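Local coordinates for protein 3-ketosteroid-delta4-5alpha-dehydrogenase (Rhodococcus jostii, PDB 4AT2) that probably uses its bound FAD to introduce a double bond into the A ring of 3-ketosteroids, a step in steroid catabolism, at residues 136-139 with 140-144; 93-96 with 97-101; 109-112 with 113-117. All blocks are in the same frame, centred on the assembly; numbering follows the deposited sequence. Where two conformers were deposited one is given.

Contact 1: 136-139 with 140-144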
ATOM      1  N   TYR A 136      14.960  25.459 -10.642  1.00 10.98           N
ATOM      2  CA  TYR A 136      14.063  26.481 -11.197  1.00 11.10           C
ATOM      3  C   TYR A 136      14.842  27.331 -12.201  1.00 11.33           C
ATOM      4  O   TYR A 136      14.377  27.575 -13.304  1.00 11.29           O
ATOM      5  CB  TYR A 136      13.486  27.383 -10.099  1.00 11.05           C
ATOM      6  CG  TYR A 136      12.675  28.541 -10.662  1.00 11.25           C
ATOM      7  CD1 TYR A 136      11.345  28.365 -11.043  1.00 11.14           C
ATOM      8  CD2 TYR A 136      13.256  29.799 -10.843  1.00 11.56           C
ATOM      9  CE1 TYR A 136      10.604  29.417 -11.579  1.00 11.37           C
ATOM     10  CE2 TYR A 136      12.528  30.855 -11.381  1.00 11.78           C
ATOM     11  CZ  TYR A 136      11.201  30.664 -11.738  1.00 11.85           C
ATOM     12  OH  TYR A 136      10.474  31.713 -12.272  1.00 12.16           O
ATOM     13  N   ASN A 137      16.017  27.794 -11.784  1.00 11.59           N
ATOM     14  CA  ASN A 137      16.872  28.622 -12.624  1.00 12.25           C
ATOM     15  C   ASN A 137      17.315  27.908 -13.902  1.00 12.22           C
ATOM     16  O   ASN A 137      17.397  28.512 -14.965  1.00 12.57           O
ATOM     17  CB  ASN A 137      18.076  29.113 -11.815  1.00 12.73           C
ATOM     18  CG  ASN A 137      17.679  30.093 -10.729  1.00 13.15           C
ATOM     19  OD1 ASN A 137      16.644  30.758 -10.835  1.00 13.84           O
ATOM     20  ND2 ASN A 137      18.489  30.183  -9.673  1.00 13.23           N
ATOM     21  N   TRP A 138      17.579  26.614 -13.773  1.00 12.11           N
ATOM     22  CA  TRP A 138      17.939  25.763 -14.897  1.00 12.15           C
ATOM     23  C   TRP A 138      16.820  25.697 -15.910  1.00 12.05           C
ATOM     24  O   TRP A 138      17.059  25.827 -17.115  1.00 12.13           O
ATOM     25  CB  TRP A 138      18.301  24.382 -14.362  1.00 12.27           C
ATOM     26  CG  TRP A 138      18.857  23.431 -15.387  1.00 12.47           C
ATOM     27  CD1 TRP A 138      20.196  23.203 -15.701  1.00 12.86           C
ATOM     28  CD2 TRP A 138      18.100  22.534 -16.247  1.00 12.43           C
ATOM     29  NE1 TRP A 138      20.309  22.247 -16.672  1.00 12.92           N
ATOM     30  CE2 TRP A 138      19.087  21.809 -17.050  1.00 12.64           C
ATOM     31  CE3 TRP A 138      16.745  22.263 -16.429  1.00 12.40           C
ATOM     32  CZ2 TRP A 138      18.711  20.852 -17.983  1.00 12.78           C
ATOM     33  CZ3 TRP A 138      16.378  21.299 -17.384  1.00 12.68           C
ATOM     34  CH2 TRP A 138      17.342  20.613 -18.133  1.00 12.61           C
ATOM     35  N   LEU A 139      15.585  25.543 -15.440  1.00 11.56           N
ATOM     36  CA  LEU A 139      14.419  25.530 -16.332  1.00 11.75           C
ATOM     37  C   LEU A 139      14.241  26.866 -17.048  1.00 12.21           C
ATOM     38  O   LEU A 139      13.998  26.909 -18.265  1.00 12.45           O
ATOM     39  CB  LEU A 139      13.141  25.188 -15.556  1.00 11.35           C
ATOM     40  CG  LEU A 139      13.125  23.775 -14.982  1.00 11.02           C
ATOM     41  CD1 LEU A 139      11.980  23.623 -13.959  1.00 10.70           C
ATOM     42  CD2 LEU A 139      13.014  22.736 -16.100  1.00 11.12           C
ATOM     43  N   VAL A 140      14.371  27.951 -16.291  1.00 12.52           N
ATOM     44  CA  VAL A 140      14.289  29.290 -16.870  1.00 13.31           C
ATOM     45  C   VAL A 140      15.354  29.471 -17.957  1.00 13.99           C
ATOM     46  O   VAL A 140      15.055  30.005 -19.038  1.00 14.58           O
ATOM     47  CB  VAL A 140      14.356  30.390 -15.784  1.00 13.26           C
ATOM     48  CG1 VAL A 140      14.521  31.769 -16.415  1.00 13.69           C
ATOM     49  CG2 VAL A 140      13.095  30.348 -14.932  1.00 12.94           C
ATOM     50  N   ASP A 141      16.574  29.011 -17.682  0.50 14.21           N
ATOM     51  CA  ASP A 141      17.669  29.110 -18.647  0.50 14.81           C
ATOM     52  C   ASP A 141      17.347  28.371 -19.947  0.50 14.93           C
ATOM     53  O   ASP A 141      17.709  28.838 -21.030  0.50 15.32           O
ATOM     54  CB  ASP A 141      18.977  28.590 -18.039  0.50 14.99           C
ATOM     55  CG  ASP A 141      20.133  28.638 -19.015  0.50 15.42           C
ATOM     56  OD1 ASP A 141      20.710  29.730 -19.217  0.50 15.88           O
ATOM     57  OD2 ASP A 141      20.472  27.577 -19.573  0.50 15.61           O
ATOM     58  N   CYS A 142      16.646  27.240 -19.838  1.00 14.73           N
ATOM     59  CA  CYS A 142      16.253  26.449 -21.004  1.00 14.92           C
ATOM     60  C   CYS A 142      15.102  27.090 -21.774  1.00 15.13           C
ATOM     61  O   CYS A 142      14.706  26.591 -22.827  1.00 15.56           O
ATOM     62  CB  CYS A 142      15.859  25.027 -20.594  1.00 14.92           C
ATOM     63  SG  CYS A 142      17.242  23.960 -20.128  1.00 15.64           S
ATOM     64  N   GLY A 143      14.549  28.178 -21.238  1.00 14.92           N
ATOM     65  CA  GLY A 143      13.493  28.924 -21.922  1.00 15.13           C
ATOM     66  C   GLY A 143      12.076  28.689 -21.427  1.00 14.77           C
ATOM     67  O   GLY A 143      11.112  29.116 -22.071  1.00 14.91           O
ATOM     68  N   VAL A 144      11.933  28.019 -20.283  1.00 14.18           N
ATOM     69  CA  VAL A 144      10.609  27.835 -19.686  1.00 13.82           C
ATOM     70  C   VAL A 144      10.196  29.161 -19.054  1.00 14.09           C
ATOM     71  O   VAL A 144      10.899  29.654 -18.166  1.00 14.24           O
ATOM     72  CB  VAL A 144      10.603  26.730 -18.600  1.00 13.15           C
ATOM     73  CG1 VAL A 144       9.200  26.557 -18.014  1.00 13.01           C
ATOM     74  CG2 VAL A 144      11.092  25.404 -19.179  1.00 13.05           C
TER
HETATM   75  O   HOH W   1      19.917  25.302 -18.367  1.00 14.24           O

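Contact 2: 93-96 with 97-101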
ATOM      1  N   THR A  93      12.762  30.419  -4.536  1.00 10.96           N
ATOM      2  CA  THR A  93      12.974  30.664  -5.970  1.00 11.01           C
ATOM      3  C   THR A  93      12.776  32.151  -6.271  1.00 11.17           C
ATOM      4  O   THR A  93      12.115  32.851  -5.500  1.00 11.28           O
ATOM      5  CB  THR A  93      12.000  29.859  -6.845  1.00 10.75           C
ATOM      6  OG1 THR A  93      10.666  30.329  -6.629  1.00 10.87           O
ATOM      7  CG2 THR A  93      12.070  28.367  -6.505  1.00 10.42           C
ATOM      8  N   PRO A  94      13.323  32.636  -7.404  1.00 11.37           N
ATOM      9  CA  PRO A  94      13.030  34.018  -7.782  1.00 11.74           C
ATOM     10  C   PRO A  94      11.524  34.289  -7.917  1.00 11.66           C
ATOM     11  O   PRO A  94      11.080  35.407  -7.666  1.00 11.88           O
ATOM     12  CB  PRO A  94      13.730  34.154  -9.131  1.00 11.99           C
ATOM     13  CG  PRO A  94      14.916  33.247  -8.996  1.00 11.86           C
ATOM     14  CD  PRO A  94      14.368  32.047  -8.266  1.00 11.56           C
ATOM     15  N   LEU A  95      10.752  33.279  -8.310  1.00 11.36           N
ATOM     16  CA  LEU A  95       9.299  33.446  -8.425  1.00 11.28           C
ATOM     17  C   LEU A  95       8.651  33.638  -7.047  1.00 10.88           C
ATOM     18  O   LEU A  95       7.834  34.558  -6.852  1.00 10.98           O
ATOM     19  CB  LEU A  95       8.673  32.254  -9.146  1.00 11.46           C
ATOM     20  CG  LEU A  95       7.466  32.542 -10.045  1.00 12.10           C
ATOM     21  CD1 LEU A  95       6.829  31.230 -10.469  1.00 11.93           C
ATOM     22  CD2 LEU A  95       6.403  33.443  -9.453  1.00 12.91           C
ATOM     23  N   GLN A  96       9.007  32.778  -6.090  1.00 10.44           N
ATOM     24  CA  GLN A  96       8.509  32.936  -4.721  1.00 10.15           C
ATOM     25  C   GLN A  96       8.850  34.332  -4.186  1.00 10.40           C
ATOM     26  O   GLN A  96       7.991  35.003  -3.634  1.00 10.19           O
ATOM     27  CB  GLN A  96       9.078  31.869  -3.778  1.00  9.93           C
ATOM     28  CG  GLN A  96       8.513  30.470  -4.015  1.00  9.49           C
ATOM     29  CD  GLN A  96       9.183  29.439  -3.124  1.00  9.33           C
ATOM     30  OE1 GLN A  96      10.399  29.384  -3.054  1.00  9.39           O
ATOM     31  NE2 GLN A  96       8.389  28.621  -2.448  1.00  9.04           N
ATOM     32  N   LYS A  97      10.093  34.762  -4.385  1.00 10.71           N
ATOM     33  CA  LYS A  97      10.541  36.067  -3.872  1.00 11.20           C
ATOM     34  C   LYS A  97       9.757  37.213  -4.522  1.00 11.26           C
ATOM     35  O   LYS A  97       9.313  38.150  -3.833  1.00 11.16           O
ATOM     36  CB  LYS A  97      12.057  36.241  -4.079  1.00 12.08           C
ATOM     37  CG  LYS A  97      12.875  35.330  -3.172  1.00 12.82           C
ATOM     38  CD  LYS A  97      14.376  35.485  -3.395  1.00 14.04           C
ATOM     39  CE  LYS A  97      15.157  34.552  -2.480  1.00 14.81           C
ATOM     40  NZ  LYS A  97      15.165  34.967  -1.045  1.00 16.35           N
ATOM     41  N   ALA A  98       9.559  37.125  -5.838  1.00 11.12           N
ATOM     42  CA  ALA A  98       8.816  38.167  -6.570  1.00 11.41           C
ATOM     43  C   ALA A  98       7.370  38.307  -6.086  1.00 11.19           C
ATOM     44  O   ALA A  98       6.789  39.406  -6.117  1.00 11.46           O
ATOM     45  CB  ALA A  98       8.848  37.881  -8.067  1.00 11.36           C
ATOM     46  N   CYS A  99       6.807  37.192  -5.630  1.00 10.96           N
ATOM     47  CA  CYS A  99       5.437  37.139  -5.109  1.00 10.76           C
ATOM     48  C   CYS A  99       5.371  37.348  -3.595  1.00 10.54           C
ATOM     49  O   CYS A  99       4.293  37.369  -3.014  1.00 10.40           O
ATOM     50  CB  CYS A  99       4.767  35.814  -5.508  1.00 10.82           C
ATOM     51  SG  CYS A  99       4.566  35.629  -7.305  1.00 11.72           S
ATOM     52  N   GLY A 100       6.532  37.494  -2.963  1.00 10.55           N
ATOM     53  CA  GLY A 100       6.589  37.818  -1.544  1.00 10.53           C
ATOM     54  C   GLY A 100       6.337  36.654  -0.609  1.00 10.13           C
ATOM     55  O   GLY A 100       5.701  36.817   0.429  1.00 10.03           O
ATOM     56  N   PHE A 101       6.849  35.472  -0.963  1.00 10.07           N
ATOM     57  CA  PHE A 101       6.699  34.298  -0.094  1.00 10.05           C
ATOM     58  C   PHE A 101       8.060  33.791   0.316  1.00 10.48           C
ATOM     59  O   PHE A 101       8.850  33.367  -0.544  1.00 10.49           O
ATOM     60  CB  PHE A 101       5.912  33.168  -0.804  1.00  9.48           C
ATOM     61  CG  PHE A 101       4.464  33.505  -1.053  1.00  9.42           C
ATOM     62  CD1 PHE A 101       3.497  33.266  -0.074  1.00  9.18           C
ATOM     63  CD2 PHE A 101       4.073  34.080  -2.255  1.00  9.46           C
ATOM     64  CE1 PHE A 101       2.156  33.574  -0.299  1.00  9.21           C
ATOM     65  CE2 PHE A 101       2.736  34.395  -2.488  1.00  9.37           C
ATOM     66  CZ  PHE A 101       1.782  34.149  -1.509  1.00  9.36           C
TER

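Contact 3: 109-112 with 113-117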
ATOM      1  N   LYS A 109      11.624  20.790   2.950  1.00  9.74           N
ATOM      2  CA  LYS A 109      11.855  19.391   3.333  1.00  9.92           C
ATOM      3  C   LYS A 109      10.891  18.969   4.454  1.00  9.68           C
ATOM      4  O   LYS A 109      10.299  17.888   4.407  1.00  9.63           O
ATOM      5  CB  LYS A 109      13.322  19.172   3.764  1.00 10.64           C
ATOM      6  CG  LYS A 109      13.579  17.770   4.320  1.00 11.19           C
ATOM      7  CD  LYS A 109      14.972  17.603   4.914  1.00 12.38           C
ATOM      8  CE  LYS A 109      15.039  16.329   5.752  1.00 12.52           C
ATOM      9  NZ  LYS A 109      16.445  15.940   6.065  1.00 13.29           N
ATOM     10  N   THR A 110      10.716  19.840   5.447  1.00  9.58           N
ATOM     11  CA  THR A 110       9.840  19.545   6.580  1.00  9.28           C
ATOM     12  C   THR A 110       8.421  19.299   6.090  1.00  9.04           C
ATOM     13  O   THR A 110       7.769  18.323   6.493  1.00  9.04           O
ATOM     14  CB  THR A 110       9.897  20.672   7.623  1.00  9.64           C
ATOM     15  OG1 THR A 110      11.242  20.767   8.116  1.00 10.00           O
ATOM     16  CG2 THR A 110       8.947  20.379   8.806  1.00  9.63           C
ATOM     17  N   PHE A 111       7.961  20.159   5.191  1.00  8.60           N
ATOM     18  CA  PHE A 111       6.641  19.960   4.614  1.00  8.33           C
ATOM     19  C   PHE A 111       6.552  18.636   3.850  1.00  8.36           C
ATOM     20  O   PHE A 111       5.597  17.862   4.030  1.00  8.11           O
ATOM     21  CB  PHE A 111       6.220  21.106   3.678  1.00  8.17           C
ATOM     22  CG  PHE A 111       4.967  20.786   2.920  1.00  7.92           C
ATOM     23  CD1 PHE A 111       3.720  20.896   3.540  1.00  7.82           C
ATOM     24  CD2 PHE A 111       5.032  20.282   1.624  1.00  7.93           C
ATOM     25  CE1 PHE A 111       2.557  20.554   2.865  1.00  7.74           C
ATOM     26  CE2 PHE A 111       3.875  19.933   0.946  1.00  7.73           C
ATOM     27  CZ  PHE A 111       2.638  20.075   1.565  1.00  7.74           C
ATOM     28  N   MET A 112       7.519  18.395   2.971  1.00  8.55           N
ATOM     29  CA  MET A 112       7.435  17.236   2.077  1.00  8.72           C
ATOM     30  C   MET A 112       7.492  15.914   2.845  1.00  8.99           C
ATOM     31  O   MET A 112       6.758  14.986   2.524  1.00  9.12           O
ATOM     32  CB  MET A 112       8.522  17.283   1.000  1.00  8.86           C
ATOM     33  CG  MET A 112       8.290  18.394  -0.022  1.00  8.89           C
ATOM     34  SD  MET A 112       9.591  18.483  -1.267  1.00  9.13           S
ATOM     35  CE  MET A 112       9.129  17.144  -2.373  1.00  9.00           C
ATOM     36  N   MET A 113       8.357  15.836   3.854  1.00  9.53           N
ATOM     37  CA  MET A 113       8.448  14.620   4.685  1.00  9.90           C
ATOM     38  C   MET A 113       7.109  14.326   5.362  1.00  9.89           C
ATOM     39  O   MET A 113       6.675  13.169   5.440  1.00 10.20           O
ATOM     40  CB  MET A 113       9.557  14.749   5.744  1.00 10.69           C
ATOM     41  CG  MET A 113      10.970  14.748   5.180  1.00 11.44           C
ATOM     42  SD  MET A 113      11.363  13.289   4.192  1.00 12.64           S
ATOM     43  CE  MET A 113      11.235  11.990   5.425  1.00 12.75           C
ATOM     44  N   ALA A 114       6.443  15.380   5.833  1.00  9.74           N
ATOM     45  CA  ALA A 114       5.158  15.224   6.517  1.00  9.65           C
ATOM     46  C   ALA A 114       4.013  14.874   5.571  1.00  9.66           C
ATOM     47  O   ALA A 114       3.162  14.046   5.911  1.00 10.03           O
ATOM     48  CB  ALA A 114       4.829  16.492   7.300  1.00  9.89           C
ATOM     49  N   ALA A 115       3.993  15.498   4.392  1.00  9.14           N
ATOM     50  CA  ALA A 115       2.840  15.427   3.497  1.00  9.09           C
ATOM     51  C   ALA A 115       2.910  14.288   2.498  1.00  8.92           C
ATOM     52  O   ALA A 115       1.877  13.866   1.983  1.00  9.08           O
ATOM     53  CB  ALA A 115       2.642  16.750   2.760  1.00  9.02           C
ATOM     54  N   LEU A 116       4.120  13.820   2.197  1.00  8.94           N
ATOM     55  CA  LEU A 116       4.307  12.910   1.059  1.00  8.80           C
ATOM     56  C   LEU A 116       4.678  11.498   1.478  1.00  9.23           C
ATOM     57  O   LEU A 116       5.021  10.672   0.629  1.00  9.03           O
ATOM     58  CB  LEU A 116       5.328  13.473   0.058  1.00  8.82           C
ATOM     59  CG  LEU A 116       5.053  14.902  -0.431  1.00  8.72           C
ATOM     60  CD1 LEU A 116       6.145  15.323  -1.415  1.00  8.93           C
ATOM     61  CD2 LEU A 116       3.668  15.028  -1.074  1.00  8.92           C
ATOM     62  N   GLY A 117       4.579  11.226   2.773  1.00  9.75           N
ATOM     63  CA  GLY A 117       4.831   9.889   3.316  1.00 10.45           C
ATOM     64  C   GLY A 117       3.529   9.119   3.483  1.00 10.77           C
ATOM     65  O   GLY A 117       2.551   9.391   2.785  1.00 10.60           O
TER

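Contact 1: 136-139 with 140-144
W138 and C142 meet one turn apart where helix 132-141 ends in a Schellman motif: C142 SG stands almost squarely over the six-membered ring of W138, 3.8 Å from its centroid and only 7° off the normal, a sulfur-aromatic contact. The indole reaches this place because its CG is anti to the backbone N (chi1 -173°), which carries the ring along the helix toward the C-terminal turn. The same first torsion swings the ring of Y136 over V140, whose CG2 methyl sits off-centre on one face, 3.6 Å from Y136 CE2, as a CH-pi contact. Further out, R500 makes a cation-pi contact with W138, I58 and R62 of helix 51-62 pack on the indole, and L204 of helix 202-214 touches L139 and V144. The backbone behind these pairs closes in the usual way for the motif. G143 takes a positive phi of 102° and its N donates to V140 O. One residue on, the chain turns back, bringing V144 CG2 near L139 CB, and V144 N donates to L139 O at 3.1 Å.

Contact 2: 93-96 with 97-101
L95, on the short helix 94-98, meets C99 one turn on, at the end of the helix, and the branch that does the touching is L95 CD2, 3.6 Å from C99 SG. The sulfur is held beside its own backbone N (chi1 -64°), which leaves it close to this methyl. At the helix start T93 and Q96 form a capping box: Q96 N donates to T93 OG1 at 3.0 Å in a nearly straight bond, while T93 N donates back to Q96 OE1 in the plane of the amide, on a lone pair. Q96 OE1 also accepts from G92 N, and Q96 NE2 is taken by P183 O and D103 OD2, so the amide is gripped at both ends and its flip is fixed. K97 runs its CG past T93 O, 3.5 Å away. At the other end G100, with positive phi, makes the Schellman turn, and F101 N reaches Q96 O at 2.9 Å from above the carbonyl plane. H186 of strand 185-186 bonds T93 OG1 and packs on L95 and Q96; L164 of strand 164-165 lies against L95, C99 and F101, and the F101 ring meets that of F150. Helix 132-141 packs on the first turn through Y136 and N137.

Contact 3: 109-112 with 113-117
The C-terminal end of helix 105-115 and the residue after it are packed by side chains four residues apart, F111 with A115 and M112 with L116, about 10 Å from the bound steroid at the L116 side chain. A115 CB sits over one face of the F111 ring, nearer the rim than the middle, in a CH-pi contact whose closest pair is A115 CB to F111 CZ at 3.5 Å. A chi1 of 171° turns the phenyl of F111 along the helix toward A115. M112 bends at its last torsion (chi3 79°), and its CE methyl comes to 3.6 Å from L116 CD1; I125, Y128 and C129 of helix 122-130 also pack on this methionine. With an alanine in place of L116, CD1 is gone, and the gap left beside M112 CE would probably leave that methyl held on fewer sides. K109 and M113 lie side by side, CG to CG at 4.1 Å, while K109 NZ goes to E122 in a salt bridge and to T126. L116 and G117 make backbone hydrogen bonds with A483 and G485, the latter directly preceding Y486, which lines the steroid pocket. L116 N donates to M112 O at 2.9 Å.

In the fold
Along the chain contact 2 comes first, on helix 94-98, then contact 3 at the end of helix 105-115, the next helix, and contact 1 at the end of helix 132-141. All three fall within the FAD binding domain. Contacts 1 and 2, with centres 15 Å apart, touch: Y136 OH lies 3.6 Å from L95 CB, and N137 packs on P94, so the two helices meet directly. Contact 3 stands apart, its nearest atoms about 10 Å from contact 2 and about 13 Å from contact 1. The side chains of L116 and L139 each lie about 11 Å from the FAD, and that of L95 about 13 Å, while contact 3 is near, but does not line, the steroid pocket.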